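Local coordinates for protein peptidase M28 (Shewanella amazonensis SB2B, PDB 3IIB) that probably acts as a zinc-dependent dipeptidase or carboxypeptidase of peptidase family M28, working as a homodimer, at residues A301-G306 against G373-S378; T312-H317 against S378-L383; A80-P85 against N210-R215. All coordinates share one frame; numbering follows the deposited sequence.

Contact 1 of 3, residues A301-G306 against G373-S378; sequences AAEELG and GGPDVS. With ZN (zinc ion), chain B.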
loop_
_atom_site.group_PDB
_atom_site.type_symbol
_atom_site.label_atom_id
_atom_site.label_comp_id
_atom_site.label_asym_id
_atom_site.label_seq_id
_atom_site.Cartn_x
_atom_site.Cartn_y
_atom_site.Cartn_z
ATOM N N ALA A 301 -15.651 -22.794 -7.001
ATOM C CA ALA A 301 -15.879 -22.395 -5.629
ATOM C C ALA A 301 -14.706 -22.750 -4.727
ATOM O O ALA A 301 -14.064 -23.797 -4.870
ATOM C CB ALA A 301 -17.182 -23.106 -5.056
ATOM N N ALA A 302 -14.491 -21.878 -3.746
ATOM C CA ALA A 302 -13.740 -22.187 -2.552
ATOM C C ALA A 302 -12.331 -22.693 -2.858
ATOM O O ALA A 302 -11.813 -23.559 -2.181
ATOM C CB ALA A 302 -14.541 -23.161 -1.658
ATOM N N GLU A 303 -11.705 -22.121 -3.876
ATOM C CA GLU A 303 -10.300 -22.452 -4.163
ATOM C C GLU A 303 -9.389 -22.070 -3.000
ATOM O O GLU A 303 -8.472 -22.802 -2.675
ATOM C CB GLU A 303 -9.845 -21.796 -5.474
ATOM C CG GLU A 303 -8.425 -22.178 -5.883
ATOM C CD GLU A 303 -7.341 -21.333 -5.232
ATOM O OE1 GLU A 303 -7.674 -20.277 -4.664
ATOM O OE2 GLU A 303 -6.155 -21.710 -5.312
ATOM N N GLU A 304 -9.643 -20.919 -2.391
ATOM C CA GLU A 304 -8.808 -20.374 -1.309
ATOM C C GLU A 304 -8.794 -21.250 -0.067
ATOM O O GLU A 304 -7.859 -21.189 0.719
ATOM C CB GLU A 304 -9.270 -18.956 -0.928
ATOM C CG GLU A 304 -9.306 -17.921 -2.065
ATOM C CD GLU A 304 -7.926 -17.481 -2.519
ATOM O OE1 GLU A 304 -6.915 -18.064 -2.069
ATOM O OE2 GLU A 304 -7.883 -16.501 -3.288
ATOM N N LEU A 305 -9.823 -22.083 0.083
ATOM C CA LEU A 305 -9.959 -22.932 1.245
ATOM C C LEU A 305 -9.427 -24.352 0.989
ATOM O O LEU A 305 -9.719 -25.263 1.756
ATOM C CB LEU A 305 -11.419 -22.989 1.695
ATOM C CG LEU A 305 -12.075 -21.615 1.912
ATOM C CD1 LEU A 305 -13.492 -21.861 2.503
ATOM C CD2 LEU A 305 -11.243 -20.684 2.811
ATOM N N GLY A 306 -8.653 -24.545 -0.075
ATOM C CA GLY A 306 -8.101 -25.857 -0.373
ATOM C C GLY A 306 -8.663 -26.549 -1.601
ATOM O O GLY A 306 -8.857 -27.771 -1.608
ATOM N N GLY A 373 -0.789 -27.860 -14.330
ATOM C CA GLY A 373 -2.071 -27.217 -14.442
ATOM C C GLY A 373 -2.285 -26.311 -13.239
ATOM O O GLY A 373 -1.673 -26.473 -12.170
ATOM N N GLY A 374 -3.180 -25.359 -13.407
ATOM C CA GLY A 374 -3.550 -24.463 -12.317
ATOM C C GLY A 374 -4.226 -25.189 -11.175
ATOM O O GLY A 374 -4.579 -26.355 -11.270
ATOM N N PRO A 375 -4.388 -24.488 -10.070
ATOM C CA PRO A 375 -4.778 -25.142 -8.840
ATOM C C PRO A 375 -6.013 -26.025 -8.939
ATOM O O PRO A 375 -5.971 -27.193 -8.545
ATOM C CB PRO A 375 -5.033 -23.968 -7.890
ATOM C CG PRO A 375 -4.318 -22.856 -8.436
ATOM C CD PRO A 375 -4.083 -23.066 -9.874
ATOM N N ASP A 376 -7.106 -25.487 -9.469
ATOM C CA ASP A 376 -8.358 -26.241 -9.516
ATOM C C ASP A 376 -8.405 -27.411 -10.510
ATOM O O ASP A 376 -9.317 -28.243 -10.434
ATOM C CB ASP A 376 -9.494 -25.287 -9.816
ATOM C CG ASP A 376 -9.691 -24.278 -8.705
ATOM O OD1 ASP A 376 -9.836 -24.740 -7.562
ATOM O OD2 ASP A 376 -9.663 -23.045 -8.973
ATOM N N VAL A 377 -7.460 -27.450 -11.446
ATOM C CA VAL A 377 -7.355 -28.581 -12.369
ATOM C C VAL A 377 -6.137 -29.467 -12.093
ATOM O O VAL A 377 -5.866 -30.429 -12.827
ATOM C CB VAL A 377 -7.356 -28.104 -13.855
ATOM C CG1 VAL A 377 -8.611 -27.310 -14.117
ATOM C CG2 VAL A 377 -6.088 -27.299 -14.181
ATOM N N SER A 378 -5.428 -29.168 -11.003
ATOM C CA SER A 378 -4.137 -29.803 -10.742
ATOM C C SER A 378 -4.309 -31.263 -10.329
ATOM O O SER A 378 -3.332 -32.008 -10.347
ATOM C CB SER A 378 -3.348 -29.044 -9.672
ATOM O OG SER A 378 -4.006 -29.070 -8.409
HETATM ZN ZN ZN B . -5.589 -16.958 -3.470
HETATM O O HOH W 1 -11.700 -24.924 -5.808
HETATM O O HOH W 2 -5.857 -18.379 -5.039
HETATM O O HOH W 3 -3.711 -17.957 -3.640
#

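Contact 2 of 3, residues T312-H317 against S378-L383; sequences TYAKEH and SMLPAL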
loop_
_atom_site.group_PDB
_atom_site.type_symbol
_atom_site.label_atom_id
_atom_site.label_comp_id
_atom_site.label_asym_id
_atom_site.label_seq_id
_atom_site.Cartn_x
_atom_site.Cartn_y
_atom_site.Cartn_z
ATOM N N THR A 312 -14.293 -31.203 -5.751
ATOM C CA THR A 312 -15.677 -31.616 -5.891
ATOM C C THR A 312 -16.015 -31.896 -7.364
ATOM O O THR A 312 -16.622 -32.925 -7.692
ATOM C CB THR A 312 -16.643 -30.605 -5.318
ATOM O OG1 THR A 312 -16.420 -30.478 -3.917
ATOM C CG2 THR A 312 -18.092 -31.027 -5.547
ATOM N N TYR A 313 -15.597 -31.000 -8.243
ATOM C CA TYR A 313 -15.831 -31.174 -9.667
ATOM C C TYR A 313 -15.208 -32.496 -10.174
ATOM O O TYR A 313 -15.846 -33.257 -10.875
ATOM C CB TYR A 313 -15.239 -29.994 -10.440
ATOM C CG TYR A 313 -15.429 -30.094 -11.939
ATOM C CD1 TYR A 313 -14.551 -30.815 -12.727
ATOM C CD2 TYR A 313 -16.463 -29.415 -12.566
ATOM C CE1 TYR A 313 -14.734 -30.905 -14.102
ATOM C CE2 TYR A 313 -16.660 -29.501 -13.941
ATOM C CZ TYR A 313 -15.799 -30.231 -14.707
ATOM O OH TYR A 313 -16.056 -30.284 -16.084
ATOM N N ALA A 314 -13.952 -32.742 -9.820
ATOM C CA ALA A 314 -13.272 -33.982 -10.233
ATOM C C ALA A 314 -14.056 -35.219 -9.828
ATOM O O ALA A 314 -14.171 -36.168 -10.588
ATOM C CB ALA A 314 -11.862 -34.042 -9.672
ATOM N N LYS A 315 -14.619 -35.220 -8.633
ATOM C CA LYS A 315 -15.396 -36.384 -8.202
ATOM C C LYS A 315 -16.762 -36.435 -8.862
ATOM O O LYS A 315 -17.182 -37.502 -9.366
ATOM C CB LYS A 315 -15.523 -36.412 -6.677
ATOM C CG LYS A 315 -14.225 -36.774 -6.006
ATOM N N GLU A 316 -17.467 -35.318 -8.892
ATOM C CA GLU A 316 -18.809 -35.230 -9.491
ATOM C C GLU A 316 -18.800 -35.606 -10.970
ATOM O O GLU A 316 -19.735 -36.245 -11.464
ATOM C CB GLU A 316 -19.372 -33.825 -9.306
ATOM C CG GLU A 316 -20.632 -33.492 -10.119
ATOM C CD GLU A 316 -21.860 -34.252 -9.673
ATOM O OE1 GLU A 316 -21.916 -34.729 -8.501
ATOM O OE2 GLU A 316 -22.770 -34.381 -10.518
ATOM N N HIS A 317 -17.729 -35.245 -11.668
ATOM C CA HIS A 317 -17.628 -35.471 -13.119
ATOM C C HIS A 317 -16.764 -36.684 -13.452
ATOM O O HIS A 317 -16.333 -36.867 -14.588
ATOM C CB HIS A 317 -17.116 -34.180 -13.810
ATOM C CG HIS A 317 -18.093 -33.046 -13.748
ATOM N ND1 HIS A 317 -18.889 -32.683 -14.818
ATOM C CD2 HIS A 317 -18.398 -32.184 -12.745
ATOM C CE1 HIS A 317 -19.657 -31.667 -14.464
ATOM N NE2 HIS A 317 -19.381 -31.347 -13.211
ATOM N N SER A 378 -5.428 -29.168 -11.003
ATOM C CA SER A 378 -4.137 -29.803 -10.742
ATOM C C SER A 378 -4.309 -31.263 -10.329
ATOM O O SER A 378 -3.332 -32.008 -10.347
ATOM C CB SER A 378 -3.348 -29.044 -9.672
ATOM O OG SER A 378 -4.006 -29.070 -8.409
HETATM N N MSE A 379 -5.545 -31.671 -9.974
HETATM C CA MSE A 379 -5.801 -33.062 -9.570
HETATM C C MSE A 379 -6.194 -33.927 -10.757
HETATM O O MSE A 379 -6.343 -35.147 -10.665
HETATM C CB MSE A 379 -6.838 -33.129 -8.431
HETATM C CG MSE A 379 -8.258 -32.917 -8.836
HETATM SE SE MSE A 379 -8.625 -31.131 -9.419
HETATM C CE MSE A 379 -8.236 -30.192 -7.790
ATOM N N LEU A 380 -6.362 -33.300 -11.912
ATOM C CA LEU A 380 -6.947 -33.980 -13.028
ATOM C C LEU A 380 -5.974 -34.871 -13.822
ATOM O O LEU A 380 -6.376 -35.927 -14.291
ATOM C CB LEU A 380 -7.706 -32.990 -13.952
ATOM C CG LEU A 380 -8.832 -32.150 -13.321
ATOM C CD1 LEU A 380 -9.479 -31.298 -14.415
ATOM C CD2 LEU A 380 -9.871 -33.045 -12.608
ATOM N N PRO A 381 -4.690 -34.475 -13.941
ATOM C CA PRO A 381 -3.758 -35.411 -14.611
ATOM C C PRO A 381 -3.640 -36.774 -13.985
ATOM O O PRO A 381 -3.525 -37.749 -14.709
ATOM C CB PRO A 381 -2.421 -34.669 -14.588
ATOM C CG PRO A 381 -2.843 -33.186 -14.661
ATOM C CD PRO A 381 -4.090 -33.161 -13.752
ATOM N N ALA A 382 -3.697 -36.855 -12.645
ATOM C CA ALA A 382 -3.648 -38.126 -11.981
ATOM C C ALA A 382 -4.878 -38.975 -12.331
ATOM O O ALA A 382 -4.837 -40.183 -12.169
ATOM C CB ALA A 382 -3.533 -37.920 -10.438
ATOM N N LEU A 383 -5.966 -38.343 -12.790
ATOM C CA LEU A 383 -7.166 -39.023 -13.214
ATOM C C LEU A 383 -7.187 -39.229 -14.728
ATOM O O LEU A 383 -8.177 -39.719 -15.303
ATOM C CB LEU A 383 -8.393 -38.244 -12.734
ATOM C CG LEU A 383 -8.442 -38.012 -11.200
ATOM C CD1 LEU A 383 -9.589 -37.062 -10.857
ATOM C CD2 LEU A 383 -8.579 -39.350 -10.470
#

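Contact 3 of 3, residues A80-P85 against N210-R215; sequences ASILSP and NAMLKR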
loop_
_atom_site.group_PDB
_atom_site.type_symbol
_atom_site.label_atom_id
_atom_site.label_comp_id
_atom_site.label_asym_id
_atom_site.label_seq_id
_atom_site.Cartn_x
_atom_site.Cartn_y
_atom_site.Cartn_z
ATOM N N ALA A 80 -2.738 -5.331 16.661
ATOM C CA ALA A 80 -1.481 -5.756 17.255
ATOM C C ALA A 80 -0.572 -4.559 17.471
ATOM O O ALA A 80 -0.674 -3.541 16.783
ATOM C CB ALA A 80 -0.808 -6.804 16.408
ATOM N N SER A 81 0.264 -4.650 18.486
ATOM C CA SER A 81 1.290 -3.617 18.673
ATOM C C SER A 81 2.518 -4.182 19.352
ATOM O O SER A 81 2.487 -5.263 19.951
ATOM C CB SER A 81 0.717 -2.440 19.454
ATOM O OG SER A 81 0.410 -2.857 20.755
ATOM N N ILE A 82 3.630 -3.468 19.233
ATOM C CA ILE A 82 4.809 -3.794 20.029
ATOM C C ILE A 82 4.684 -3.060 21.346
ATOM O O ILE A 82 4.408 -1.845 21.382
ATOM C CB ILE A 82 6.059 -3.349 19.298
ATOM C CG1 ILE A 82 6.260 -4.214 18.039
ATOM C CG2 ILE A 82 7.245 -3.449 20.207
ATOM C CD1 ILE A 82 7.385 -3.533 17.149
ATOM N N LEU A 83 4.853 -3.800 22.437
ATOM C CA LEU A 83 4.776 -3.230 23.796
ATOM C C LEU A 83 6.134 -2.787 24.316
ATOM O O LEU A 83 6.222 -1.806 25.074
ATOM C CB LEU A 83 4.139 -4.223 24.782
ATOM C CG LEU A 83 2.713 -4.699 24.470
ATOM C CD1 LEU A 83 2.264 -5.724 25.541
ATOM C CD2 LEU A 83 1.734 -3.555 24.412
ATOM N N SER A 84 7.171 -3.503 23.899
ATOM C CA SER A 84 8.533 -3.211 24.297
ATOM C C SER A 84 9.502 -3.883 23.322
ATOM O O SER A 84 9.185 -4.902 22.726
ATOM C CB SER A 84 8.793 -3.655 25.748
ATOM O OG SER A 84 8.649 -5.044 25.881
ATOM N N PRO A 85 10.709 -3.290 23.146
ATOM C CA PRO A 85 11.310 -2.139 23.863
ATOM C C PRO A 85 10.727 -0.729 23.543
ATOM O O PRO A 85 10.741 0.138 24.399
ATOM C CB PRO A 85 12.757 -2.206 23.432
ATOM C CG PRO A 85 12.732 -2.868 22.075
ATOM C CD PRO A 85 11.597 -3.814 22.103
ATOM N N ASN A 210 12.607 -6.727 13.427
ATOM C CA ASN A 210 14.000 -7.130 13.207
ATOM C C ASN A 210 14.978 -6.063 13.726
ATOM O O ASN A 210 15.965 -6.396 14.382
ATOM C CB ASN A 210 14.294 -7.379 11.727
ATOM C CG ASN A 210 13.835 -8.759 11.229
ATOM O OD1 ASN A 210 13.613 -9.706 12.003
ATOM N ND2 ASN A 210 13.769 -8.889 9.899
ATOM N N ALA A 211 14.713 -4.790 13.430
ATOM C CA ALA A 211 15.566 -3.664 13.864
ATOM C C ALA A 211 15.686 -3.582 15.392
ATOM O O ALA A 211 16.739 -3.238 15.936
ATOM C CB ALA A 211 14.986 -2.359 13.316
HETATM N N MSE A 212 14.596 -3.893 16.092
HETATM C CA MSE A 212 14.640 -3.967 17.550
HETATM C C MSE A 212 15.437 -5.172 18.087
HETATM O O MSE A 212 16.171 -5.034 19.068
HETATM C CB MSE A 212 13.211 -4.005 18.083
HETATM C CG MSE A 212 12.524 -2.660 17.957
HETATM SE SE MSE A 212 10.791 -2.630 18.775
HETATM C CE MSE A 212 10.047 -1.118 17.754
ATOM N N LEU A 213 15.239 -6.351 17.468
ATOM C CA LEU A 213 15.969 -7.553 17.799
ATOM C C LEU A 213 17.448 -7.374 17.547
ATOM O O LEU A 213 18.265 -7.880 18.308
ATOM C CB LEU A 213 15.447 -8.754 17.016
ATOM C CG LEU A 213 14.014 -9.192 17.372
ATOM C CD1 LEU A 213 13.537 -10.222 16.315
ATOM C CD2 LEU A 213 13.904 -9.740 18.798
ATOM N N LYS A 214 17.791 -6.645 16.487
ATOM C CA LYS A 214 19.195 -6.374 16.155
ATOM C C LYS A 214 19.863 -5.499 17.203
ATOM O O LYS A 214 21.091 -5.438 17.247
ATOM C CB LYS A 214 19.359 -5.713 14.767
ATOM C CG LYS A 214 19.266 -6.673 13.596
ATOM C CD LYS A 214 19.724 -6.030 12.287
ATOM N N ARG A 215 19.071 -4.829 18.037
ATOM C CA ARG A 215 19.600 -4.060 19.144
ATOM C C ARG A 215 19.794 -4.917 20.404
ATOM O O ARG A 215 20.061 -4.375 21.481
ATOM C CB ARG A 215 18.673 -2.888 19.457
ATOM C CG ARG A 215 18.778 -1.769 18.429
ATOM C CD ARG A 215 17.495 -0.908 18.458
ATOM N NE ARG A 215 17.658 0.413 17.861
ATOM C CZ ARG A 215 17.662 0.672 16.551
ATOM N NH1 ARG A 215 17.457 -0.274 15.641
ATOM N NH2 ARG A 215 17.795 1.915 16.148
#

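Contact 1 of 3, residues A301-G306 against G373-S378
Glu303 and Asp376 meet at the two-zinc centre of this M28-type metallopeptidase with their carboxylate planes 90° apart. The pair is not acid against acid. Both oxygens of Asp376 rest against the aliphatic part of Glu303, OD1 and OD2 each 3.4 Å from its CG, while the nearest charged atoms, Glu303 OE2 and Asp376 OD2, stay 5.2 Å apart. The torsions of Glu303 explain this: CG lies anti to the backbone N (chi1 -176°), which pushes the chain out to Asp376, and a bend at chi2 (-85°) then swings the carboxylate off toward the metals. One branch, OE2, comes up against the ring of Pro375, 3.6 Å from its CB. The other, OE1, accepts a hydrogen bond of 2.7 Å from water 2, a ligand of the zinc that Glu304 chelates through both oxygens; Asp269 and His402 complete its protein ligands. Glu303 itself is a ligand of the other zinc in a structure of this protein, though in this chain Glu303 does not ligate that zinc, its side chain stopping about 4 Å away.

Asp376 also ties the two loops together through water 1, which donates to Asp376 OD1 (2.6 Å) and to Ala301 O (2.8 Å). With an alanine in place of Asp376, water 1 would probably keep Ala301 O but lose its second acceptor, and the methylenes of Glu303 would lose the group they rest on. Behind Asp376, the 3-10 turn is pinned at Pro375 O, which accepts from both Ser378 N and Ser378 OG, the hydroxyl at 2.7 Å.

Contact 2 of 3, residues T312-H317 against S378-L383
Ala314 carries its whole side of this contact on one methyl group, which points from helix 308-316 toward the loop 378-383, where three side chains meet it. The closest is Leu380, whose CD2 methyl lies 3.7 Å from Ala314 CB. Leu383 comes to the same methyl with its CD1, at 4.0 Å, and Met379, a selenomethionine, brings its CG to 3.9 Å. The interaction is wholly apolar, with no hydrogen bond crossing between the two segments.

The turn that holds the leucines matters here. Leu383 N donates a hydrogen bond to Leu380 O (2.9 Å), closing the 3-10 turn and bringing the two residues round to the same side of the loop. Both place CG beside the backbone N and opposite the carbonyl carbon, chi1 -57° in each, yet only one methyl of each fork reaches Ala314. Met379 is built differently: CG sits between the backbone N and the carbonyl carbon (chi1 76°), which sets that methylene against Ala314 CB; the bends at chi2 and chi3 then take the rest of the chain on, leaving the terminal methyl farther off.

Tyr313 makes no close contact with 378-383. One face of its ring takes His317 CD2, 3.3 Å above the plane and displaced toward the rim, and its OH is hydrogen-bonded to His324 NE2 and Arg296 NH1.

Helix 308-316 is thus held on several flanks: Tyr313 packs on Val298 of strand 293-300, Thr312 on Val68 of strand 62-84, and Ala314 on the loop that leads into strand 387-392, with Leu383 also leaning on Leu321 in the segment before strand 324-329.

Contact 3 of 3, residues A80-P85 against N210-R215
Met212, a selenomethionine, reaches from helix 203-213 to Ile82 and Pro85 at the end of strand 62-84, a helix-on-sheet contact beside a classic beta bulge, where Leu83 and Ser84 together stand across from Val220 of strand 220-242. Beyond CG the extended chain of Met212 (chi2 -174°) carries CE all the way to the strand. This end methyl meets Ile82 tip to tip, CE lying 3.6 Å from Ile82 CD1. The selenium, one atom back from CE, lies against Pro85, with Met212 SE 3.6 Å from Pro85 CD. Ile82 touches it as well, through its branch methyl: Ile82 CG2 is 3.9 Å from Met212 SE. All of this is apolar, and Met212 and Ile82 are buried.

What sets these partners in place lies one shell out. The peptide before Pro85 is cis, which turns the chain sharply as it leaves the strand and brings the proline ring against the selenium. The strand is kept in the sheet by backbone bonds of Ile82 with Gln88 and of Ser81 with Ser222, while Leu90 packs on Ile82, and Phe86 and Val219 on Met212.

On the helix side, the second subunit packs against the contact: its Val32 touches Ala211, Met212 and Arg215, and its Glu28 and Glu33 form salt bridges with Arg215 NH2. Arg215 in turn folds back on the backbone of Ala211. Its NH1 donates to Ala211 O across 3.1 Å with an N-H...O angle of 163°, the oxygen lying in the guanidinium plane while the nitrogen stands 59° out of the carbonyl plane.

How the contacts relate
Contacts 1 and 2 are neighbours, their centres 11 Å apart. They share Ser378, and their segments alternate along the chain: the turn 301-306 runs on toward helix 308-316, while 373-378 continues directly into 378-383. One continuous loop therefore meets first the zinc-site turn and then the helix that follows it. Contact 1 supplies Glu304 to a zinc; contact 2 lies a layer farther out, the Met379 side chain about 13 Å from a zinc. Contact 3 stands apart, its centre 38 Å from that of contact 1 and 47 Å from that of contact 2, on the opposite side of the chain's centre from contact 2; it is contact 3 that borders the second subunit.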